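PDB 4Q6B: extracellular ligand-binding receptor, which binds leucine and probably serves as the extracellular substrate-binding component of an ABC-type amino-acid transporter. Local coordinates for residues Ile147-Asp152 and Val174-Tyr179; Gly157-Phe162 and Phe202-Ala207. One frame throughout, in Å; residues are numbered along the deposited sequence.

How the contacts relate
Both contacts belong to one lobe and share its mixed sheet. Contact 1 joins strands 144-149 and 172-177 at an outermost position of that sheet; contact 2 packs helix 153-168, which links those two strands, onto strand 200-204 on the other side of 144-149. Tyr-148 connects the two, with probable backbone hydrogen bonds to Phe-202 and Ala-204. The chemistry follows the position. The edge contact is partly buried and mixes main-chain hydrogen bonds, aromatic stacking and a largely hydrated calcium ion. The inner contact, 157-162 with 202-207, is buried and held together by apolar side chains, with an offset phenylalanine pair as its main feature.

Contact 1. Residues Ile147-Asp152 and Val174-Tyr179; sequences IYYTDD and VDRFNY. With CA (calcium ion), chain E.
Strands 144-149 and 172-177 are the two parallel strands of a beta-alpha-beta unit, and Ile-147 and Tyr-149 bond to Asp-175 and Phe-177 across it. The short segments run only 11° apart. Ile-147 is gripped at both ends: its N donates to Asp-175 O at 3.0 Å, while its O accepts from Phe-177 N at 3.0 Å. Tyr-149 N then donates to Phe-177 O at 2.9 Å, the alternation expected of parallel pairing. Tyr-148 and Phe-177 share one face of the sheet as an offset stack, ring centroids 4.6 Å apart and planes inclined by 25°. Phe-177 CG stands between its own backbone N and carbonyl carbon (chi1 73°), which leans the ring over toward Tyr-148, whose CD1 lies above it near the rim. Trp-193 meets the Phe-177 ring and Phe-214 the Tyr-148 ring. The Tyr-149 ring is held between two neighbours: Asn-178 CB sits over one face, 4.0 Å from the centroid in a CH-pi contact, and Arg-176 NH2 stands over the opposite face, toward the rim, while Arg-176 CD packs 3.5 Å from Tyr-149 CE2. The guanidinium is too distant for more than a weak cation-pi attraction; its NH1 forms a salt bridge with Glu-163 and a hydrogen bond to Asn-160 OD1, both of helix 153-168. On the same strand, calcium is bound by Asp-175 OD1 at 2.4 Å and by Arg-176 O at 2.3 Å, five waters completing the shell, one of them long. Asp-175 OD2 takes a hydrogen bond from one of these waters, as well as from Trp-193 NE1, and forms a salt bridge with Lys-192, which probably fixes the carboxylate's rotation. The strand order 172-177, 144-149, 200-204 matches the 2-1-3 start of the Rossmann-like sheet of a type I periplasmic binding protein lobe, with calcium at its edge.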
ATOM      1  N   ILE A 147      16.683  -7.747  12.143  1.00 17.77           N
ATOM      2  CA  ILE A 147      16.083  -7.029  11.012  1.00 15.68           C
ATOM      3  C   ILE A 147      16.979  -7.238   9.794  1.00 18.28           C
ATOM      4  O   ILE A 147      18.176  -6.925   9.835  1.00 18.92           O
ATOM      5  CB  ILE A 147      15.937  -5.509  11.282  1.00 16.09           C
ATOM      6  CG1 ILE A 147      14.931  -5.239  12.415  1.00 17.22           C
ATOM      7  CG2 ILE A 147      15.442  -4.751  10.012  1.00 19.66           C
ATOM      8  CD1 ILE A 147      14.906  -3.751  12.798  1.00 17.65           C
ATOM      9  N   TYR A 148      16.414  -7.777   8.708  1.00 15.24           N
ATOM     10  CA  TYR A 148      17.126  -7.879   7.415  1.00 16.30           C
ATOM     11  C   TYR A 148      16.598  -6.729   6.593  1.00 20.95           C
ATOM     12  O   TYR A 148      15.391  -6.629   6.396  1.00 21.34           O
ATOM     13  CB  TYR A 148      16.767  -9.205   6.718  1.00 20.08           C
ATOM     14  CG  TYR A 148      17.391  -9.413   5.353  1.00 21.73           C
ATOM     15  CD1 TYR A 148      18.739  -9.111   5.111  1.00 18.08           C
ATOM     16  CD2 TYR A 148      16.658  -9.990   4.325  1.00 20.08           C
ATOM     17  CE1 TYR A 148      19.341  -9.344   3.832  1.00 20.41           C
ATOM     18  CE2 TYR A 148      17.223 -10.235   3.083  1.00 20.56           C
ATOM     19  CZ  TYR A 148      18.568  -9.924   2.837  1.00 20.87           C
ATOM     20  OH  TYR A 148      19.131 -10.137   1.600  1.00 22.07           O
ATOM     21  N   TYR A 149      17.459  -5.836   6.124  1.00 18.31           N
ATOM     22  CA  TYR A 149      16.922  -4.641   5.472  1.00 21.33           C
ATOM     23  C   TYR A 149      17.659  -4.291   4.177  1.00 22.93           C
ATOM     24  O   TYR A 149      18.774  -4.748   3.974  1.00 23.13           O
ATOM     25  CB  TYR A 149      16.943  -3.440   6.437  1.00 18.62           C
ATOM     26  CG  TYR A 149      18.323  -2.950   6.738  1.00 20.40           C
ATOM     27  CD1 TYR A 149      18.853  -1.829   6.083  1.00 24.72           C
ATOM     28  CD2 TYR A 149      19.110  -3.604   7.672  1.00 26.27           C
ATOM     29  CE1 TYR A 149      20.139  -1.415   6.322  1.00 22.57           C
ATOM     30  CE2 TYR A 149      20.392  -3.185   7.926  1.00 27.51           C
ATOM     31  CZ  TYR A 149      20.890  -2.094   7.270  1.00 27.59           C
ATOM     32  OH  TYR A 149      22.174  -1.674   7.534  1.00 32.24           O
ATOM     33  N   THR A 150      17.030  -3.505   3.291  1.00 23.80           N
ATOM     34  CA  THR A 150      17.716  -2.978   2.124  1.00 27.12           C
ATOM     35  C   THR A 150      18.403  -1.674   2.504  1.00 27.44           C
ATOM     36  O   THR A 150      17.779  -0.771   3.073  1.00 28.59           O
ATOM     37  CB  THR A 150      16.746  -2.722   0.964  1.00 27.72           C
ATOM     38  OG1 THR A 150      16.163  -3.974   0.564  1.00 30.81           O
ATOM     39  CG2 THR A 150      17.469  -2.097  -0.225  1.00 29.12           C
ATOM     40  N   ASP A 151      19.693  -1.574   2.205  1.00 30.13           N
ATOM     41  CA  ASP A 151      20.422  -0.372   2.570  1.00 29.35           C
ATOM     42  C   ASP A 151      20.180   0.763   1.568  1.00 28.46           C
ATOM     43  O   ASP A 151      21.121   1.247   0.911  1.00 32.17           O
ATOM     44  CB  ASP A 151      21.918  -0.672   2.737  1.00 33.43           C
ATOM     45  CG  ASP A 151      22.667   0.482   3.378  1.00 45.48           C
ATOM     46  OD1 ASP A 151      21.986   1.322   4.012  1.00 42.83           O
ATOM     47  OD2 ASP A 151      23.915   0.560   3.238  1.00 51.56           O
ATOM     48  N   ASP A 152      18.913   1.190   1.464  1.00 28.54           N
ATOM     49  CA  ASP A 152      18.543   2.377   0.692  1.00 36.06           C
ATOM     50  C   ASP A 152      17.543   3.200   1.518  1.00 36.00           C
ATOM     51  O   ASP A 152      17.236   2.834   2.644  1.00 34.11           O
ATOM     52  CB  ASP A 152      18.008   2.032  -0.710  1.00 39.48           C
ATOM     53  CG  ASP A 152      16.693   1.248  -0.684  1.00 43.18           C
ATOM     54  OD1 ASP A 152      16.055   1.086   0.382  1.00 44.88           O
ATOM     55  OD2 ASP A 152      16.276   0.784  -1.766  1.00 47.28           O
ATOM     56  N   VAL A 174      18.532  -7.450  18.214  1.00 18.53           N
ATOM     57  CA  VAL A 174      19.835  -7.997  18.562  1.00 17.63           C
ATOM     58  C   VAL A 174      20.812  -7.988  17.376  1.00 19.68           C
ATOM     59  O   VAL A 174      22.013  -8.092  17.568  1.00 21.25           O
ATOM     60  CB  VAL A 174      19.723  -9.425  19.159  1.00 20.48           C
ATOM     61  CG1 VAL A 174      18.866  -9.401  20.432  1.00 20.82           C
ATOM     62  CG2 VAL A 174      19.174 -10.413  18.115  1.00 19.68           C
ATOM     63  N   ASP A 175      20.300  -7.860  16.150  1.00 19.91           N
ATOM     64  CA  ASP A 175      21.207  -7.701  15.008  1.00 18.58           C
ATOM     65  C   ASP A 175      20.423  -7.107  13.856  1.00 18.39           C
ATOM     66  O   ASP A 175      19.248  -7.365  13.715  1.00 17.26           O
ATOM     67  CB  ASP A 175      21.813  -9.049  14.588  1.00 20.11           C
ATOM     68  CG  ASP A 175      22.959  -8.913  13.571  1.00 23.06           C
ATOM     69  OD1 ASP A 175      23.648  -7.845  13.514  1.00 20.11           O
ATOM     70  OD2 ASP A 175      23.204  -9.923  12.844  1.00 21.88           O
ATOM     71  N   ARG A 176      21.071  -6.287  13.046  1.00 20.32           N
ATOM     72  CA  ARG A 176      20.478  -5.867  11.783  1.00 21.60           C
ATOM     73  C   ARG A 176      21.536  -6.139  10.722  1.00 18.21           C
ATOM     74  O   ARG A 176      22.773  -6.098  10.999  1.00 21.83           O
ATOM     75  CB  ARG A 176      20.056  -4.375  11.815  1.00 28.94           C
ATOM     76  CG  ARG A 176      21.213  -3.418  11.718  1.00 41.72           C
ATOM     77  CD  ARG A 176      20.742  -2.047  11.245  1.00 42.32           C
ATOM     78  NE  ARG A 176      19.605  -1.557  12.017  1.00 39.98           N
ATOM     79  CZ  ARG A 176      18.846  -0.523  11.644  1.00 45.08           C
ATOM     80  NH1 ARG A 176      17.825  -0.128  12.403  1.00 52.12           N
ATOM     81  NH2 ARG A 176      19.102   0.109  10.507  1.00 41.97           N
ATOM     82  N   PHE A 177      21.097  -6.529   9.527  1.00 20.32           N
ATOM     83  CA  PHE A 177      22.037  -6.874   8.439  1.00 21.25           C
ATOM     84  C   PHE A 177      21.391  -6.620   7.083  1.00 19.59           C
ATOM     85  O   PHE A 177      20.153  -6.575   6.975  1.00 20.47           O
ATOM     86  CB  PHE A 177      22.556  -8.321   8.551  1.00 24.17           C
ATOM     87  CG  PHE A 177      21.528  -9.396   8.178  1.00 24.23           C
ATOM     88  CD1 PHE A 177      20.361  -9.586   8.931  1.00 20.08           C
ATOM     89  CD2 PHE A 177      21.728 -10.223   7.061  1.00 29.35           C
ATOM     90  CE1 PHE A 177      19.430 -10.602   8.596  1.00 19.86           C
ATOM     91  CE2 PHE A 177      20.795 -11.238   6.728  1.00 25.96           C
ATOM     92  CZ  PHE A 177      19.638 -11.409   7.484  1.00 23.13           C
ATOM     93  N   ASN A 178      22.217  -6.417   6.054  1.00 20.75           N
ATOM     94  CA  ASN A 178      21.677  -6.096   4.730  1.00 24.23           C
ATOM     95  C   ASN A 178      22.244  -6.921   3.579  1.00 21.53           C
ATOM     96  O   ASN A 178      21.870  -6.733   2.399  1.00 23.30           O
ATOM     97  CB  ASN A 178      21.849  -4.622   4.455  1.00 24.97           C
ATOM     98  CG  ASN A 178      23.314  -4.202   4.414  1.00 31.29           C
ATOM     99  OD1 ASN A 178      23.808  -3.563   5.337  1.00 39.08           O
ATOM    100  ND2 ASN A 178      24.000  -4.549   3.345  1.00 31.27           N
ATOM    101  N   TYR A 179      23.165  -7.823   3.910  1.00 21.83           N
ATOM    102  CA  TYR A 179      23.792  -8.660   2.893  1.00 23.63           C
ATOM    103  C   TYR A 179      24.303  -9.949   3.505  1.00 21.76           C
ATOM    104  O   TYR A 179      24.852  -9.922   4.609  1.00 23.72           O
ATOM    105  CB  TYR A 179      24.967  -7.935   2.238  1.00 23.43           C
ATOM    106  CG  TYR A 179      25.620  -8.717   1.106  1.00 23.49           C
ATOM    107  CD1 TYR A 179      24.988  -8.839  -0.115  1.00 24.15           C
ATOM    108  CD2 TYR A 179      26.873  -9.342   1.255  1.00 24.17           C
ATOM    109  CE1 TYR A 179      25.545  -9.543  -1.159  1.00 25.47           C
ATOM    110  CE2 TYR A 179      27.439 -10.051   0.206  1.00 25.42           C
ATOM    111  CZ  TYR A 179      26.773 -10.159  -0.985  1.00 26.08           C
ATOM    112  OH  TYR A 179      27.320 -10.840  -2.038  1.00 27.53           O
TER
HETATM  113 CA    CA E 404      24.883  -6.471  11.929  1.00 23.98          CA
HETATM  114  O   HOH W   1      25.180  -8.671  11.092  1.00 26.54           O
HETATM  115  O   HOH W   2      23.865  -5.066  13.628  1.00 26.31           O
HETATM  116  O   HOH W   3      26.232  -6.088   9.519  1.00 41.94           O
HETATM  117  O   HOH W   4      25.382  -4.387  11.224  1.00 34.37           O
HETATM  118  O   HOH W   5      26.412  -6.857  13.392  1.00 35.36           O

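Contact 2. Residues Gly157-Phe162 and Phe202-Ala207; sequences GLANAF and FIAKTA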
ATOM      1  N   GLY A 157      14.386   3.303   6.045  1.00 35.43           N
ATOM      2  CA  GLY A 157      13.176   3.910   6.570  1.00 36.06           C
ATOM      3  C   GLY A 157      12.278   2.980   7.361  1.00 38.15           C
ATOM      4  O   GLY A 157      11.904   3.294   8.513  1.00 38.49           O
ATOM      5  N   LEU A 158      11.902   1.853   6.751  1.00 31.79           N
ATOM      6  CA  LEU A 158      11.010   0.878   7.387  1.00 31.56           C
ATOM      7  C   LEU A 158      11.703   0.160   8.549  1.00 27.81           C
ATOM      8  O   LEU A 158      11.055  -0.149   9.562  1.00 25.91           O
ATOM      9  CB  LEU A 158      10.481  -0.135   6.359  1.00 33.49           C
ATOM     10  CG  LEU A 158       9.645  -1.311   6.873  1.00 34.84           C
ATOM     11  CD1 LEU A 158       8.425  -0.840   7.605  1.00 32.79           C
ATOM     12  CD2 LEU A 158       9.233  -2.150   5.716  1.00 31.13           C
ATOM     13  N   ALA A 159      13.010  -0.100   8.395  1.00 25.92           N
ATOM     14  CA  ALA A 159      13.836  -0.706   9.442  1.00 27.41           C
ATOM     15  C   ALA A 159      13.900   0.180  10.685  1.00 26.66           C
ATOM     16  O   ALA A 159      13.720  -0.334  11.805  1.00 26.98           O
ATOM     17  CB  ALA A 159      15.297  -1.035   8.924  1.00 24.64           C
ATOM     18  N   ASN A 160      14.178   1.484  10.494  0.91 20.71           N
ATOM     19  CA  ASN A 160      14.258   2.397  11.631  0.91 17.25           C
ATOM     20  C   ASN A 160      12.896   2.596  12.312  0.91 20.05           C
ATOM     21  O   ASN A 160      12.840   2.650  13.542  0.91 23.81           O
ATOM     22  CB  ASN A 160      14.836   3.751  11.236  0.91 25.03           C
ATOM     23  CG  ASN A 160      16.290   3.662  10.860  0.91 27.61           C
ATOM     24  OD1 ASN A 160      16.987   2.723  11.240  0.91 30.97           O
ATOM     25  ND2 ASN A 160      16.759   4.642  10.107  0.91 33.95           N
ATOM     26  N   ALA A 161      11.836   2.737  11.515  1.00 22.42           N
ATOM     27  CA  ALA A 161      10.460   2.739  12.073  1.00 23.57           C
ATOM     28  C   ALA A 161      10.150   1.491  12.910  1.00 21.39           C
ATOM     29  O   ALA A 161       9.662   1.576  14.058  1.00 22.04           O
ATOM     30  CB  ALA A 161       9.408   2.911  10.967  1.00 22.19           C
ATOM     31  N   PHE A 162      10.417   0.317  12.355  1.00 17.74           N
ATOM     32  CA  PHE A 162      10.156  -0.898  13.107  1.00 17.83           C
ATOM     33  C   PHE A 162      11.005  -0.984  14.388  1.00 19.08           C
ATOM     34  O   PHE A 162      10.490  -1.332  15.471  1.00 18.55           O
ATOM     35  CB  PHE A 162      10.309  -2.171  12.266  1.00 18.93           C
ATOM     36  CG  PHE A 162       9.965  -3.412  13.039  1.00 15.09           C
ATOM     37  CD1 PHE A 162       8.643  -3.771  13.257  1.00 20.08           C
ATOM     38  CD2 PHE A 162      10.968  -4.184  13.627  1.00 16.71           C
ATOM     39  CE1 PHE A 162       8.330  -4.897  14.010  1.00 21.44           C
ATOM     40  CE2 PHE A 162      10.681  -5.312  14.405  1.00 16.83           C
ATOM     41  CZ  PHE A 162       9.347  -5.674  14.590  1.00 22.83           C
ATOM     42  N   PHE A 202      12.343  -9.612  11.244  1.00 14.33           N
ATOM     43  CA  PHE A 202      11.579  -8.671  10.443  1.00 14.25           C
ATOM     44  C   PHE A 202      12.355  -8.374   9.155  1.00 18.57           C
ATOM     45  O   PHE A 202      13.505  -7.949   9.181  1.00 17.60           O
ATOM     46  CB  PHE A 202      11.368  -7.384  11.204  1.00 13.04           C
ATOM     47  CG  PHE A 202      10.567  -6.383  10.444  1.00 13.66           C
ATOM     48  CD1 PHE A 202       9.274  -6.643  10.083  1.00 21.45           C
ATOM     49  CD2 PHE A 202      11.163  -5.205  10.016  1.00 14.99           C
ATOM     50  CE1 PHE A 202       8.539  -5.724   9.332  1.00 24.28           C
ATOM     51  CE2 PHE A 202      10.435  -4.264   9.275  1.00 19.12           C
ATOM     52  CZ  PHE A 202       9.122  -4.533   8.928  1.00 23.07           C
ATOM     53  N   ILE A 203      11.700  -8.615   8.031  1.00 16.95           N
ATOM     54  CA  ILE A 203      12.292  -8.401   6.733  1.00 18.45           C
ATOM     55  C   ILE A 203      11.801  -7.063   6.177  1.00 22.51           C
ATOM     56  O   ILE A 203      10.658  -6.925   5.791  1.00 23.10           O
ATOM     57  CB  ILE A 203      11.879  -9.532   5.786  1.00 19.04           C
ATOM     58  CG1 ILE A 203      12.258 -10.889   6.391  1.00 21.56           C
ATOM     59  CG2 ILE A 203      12.497  -9.347   4.412  1.00 20.70           C
ATOM     60  CD1 ILE A 203      11.568 -12.077   5.754  1.00 24.47           C
ATOM     61  N   ALA A 204      12.714  -6.110   6.104  1.00 19.32           N
ATOM     62  CA  ALA A 204      12.431  -4.763   5.645  1.00 22.44           C
ATOM     63  C   ALA A 204      12.991  -4.636   4.240  1.00 27.70           C
ATOM     64  O   ALA A 204      13.633  -3.669   3.886  1.00 37.39           O
ATOM     65  CB  ALA A 204      13.038  -3.735   6.568  1.00 21.90           C
ATOM     66  N   LYS A 205      12.823  -5.703   3.495  1.00 25.94           N
ATOM     67  CA  LYS A 205      13.172  -5.774   2.106  1.00 22.07           C
ATOM     68  C   LYS A 205      11.879  -6.100   1.388  1.00 28.14           C
ATOM     69  O   LYS A 205      11.071  -6.864   1.886  1.00 27.48           O
ATOM     70  CB  LYS A 205      14.161  -6.912   1.871  1.00 24.65           C
ATOM     71  CG  LYS A 205      15.618  -6.575   2.084  1.00 30.84           C
ATOM     72  CD  LYS A 205      16.504  -7.385   1.144  1.00 29.32           C
ATOM     73  CE  LYS A 205      17.572  -6.513   0.513  1.00 39.72           C
ATOM     74  NZ  LYS A 205      18.918  -6.652   1.144  1.00 43.62           N
ATOM     75  N   THR A 206      11.677  -5.515   0.222  1.00 26.49           N
ATOM     76  CA  THR A 206      10.514  -5.841  -0.587  1.00 30.24           C
ATOM     77  C   THR A 206      10.639  -7.256  -1.138  1.00 27.08           C
ATOM     78  O   THR A 206      11.726  -7.788  -1.218  1.00 27.43           O
ATOM     79  CB  THR A 206      10.346  -4.873  -1.765  1.00 32.41           C
ATOM     80  OG1 THR A 206      11.468  -4.995  -2.636  1.00 32.68           O
ATOM     81  CG2 THR A 206      10.263  -3.463  -1.270  1.00 36.45           C
ATOM     82  N   ALA A 207       9.508  -7.861  -1.466  1.00 26.14           N
ATOM     83  CA  ALA A 207       9.484  -9.236  -1.921  1.00 26.39           C
ATOM     84  C   ALA A 207      10.263  -9.396  -3.215  1.00 26.21           C
ATOM     85  O   ALA A 207      11.053 -10.312  -3.336  1.00 25.72           O
ATOM     86  CB  ALA A 207       8.055  -9.699  -2.115  1.00 27.44           C
TER
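Phe-162 N donates to Leu-158 O at 2.9 Å, a helical bond that sets one turn apart two side chains that both pack on Phe-202. No polar pair spans the two segments; the interface is apolar. Its principal element is the offset stack of Phe-162 and Phe-202, with centroids 4.2 Å apart and planes only 18° from parallel. The overlap is displaced: Phe-202 CG lies over the centre of the Phe-162 ring, whereas Phe-162 CG sits toward the rim of the Phe-202 ring. The attachment points join in, since Phe-162 CB reaches Phe-202 CE2 at 3.7 Å and Phe-202 CB makes a CH-pi contact over the Phe-162 face. Extension of Phe-162 away from its own backbone N (chi1 -177°) directs its ring from the helix toward the sheet, where it faces that of Phe-202. Leu-158 meets the same ring differently, its CG lying in the ring plane at the edge, 3.9 Å from CZ. Phe-202 is thus held over a face by one residue and at its rim by another. Leu-158 CD2 continues to Ala-204 CA. Beside it the two alanine methyls meet, Ala-159 CB to Ala-204 CB at 4.2 Å, and here helix and strand come nearest, 5.7 Å between Ala-159 CA and Ala-204 CA, as two small side chains permit. The short axes run 8.4 Å apart at 146°, so the helix passes roughly antiparallel over the strand. Past the strand end, Ala-207 N is hydrogen-bonded to the OG of Ser-232, which belongs to the leucine pocket. Helix 153-168 lies over the boundary between strands 144-149 and 200-204, Ala-159 also touching Ile-147 and Tyr-149, while helix 126-139 packs alongside, with Leu-133 against Phe-202 and Leu-137 against Phe-162.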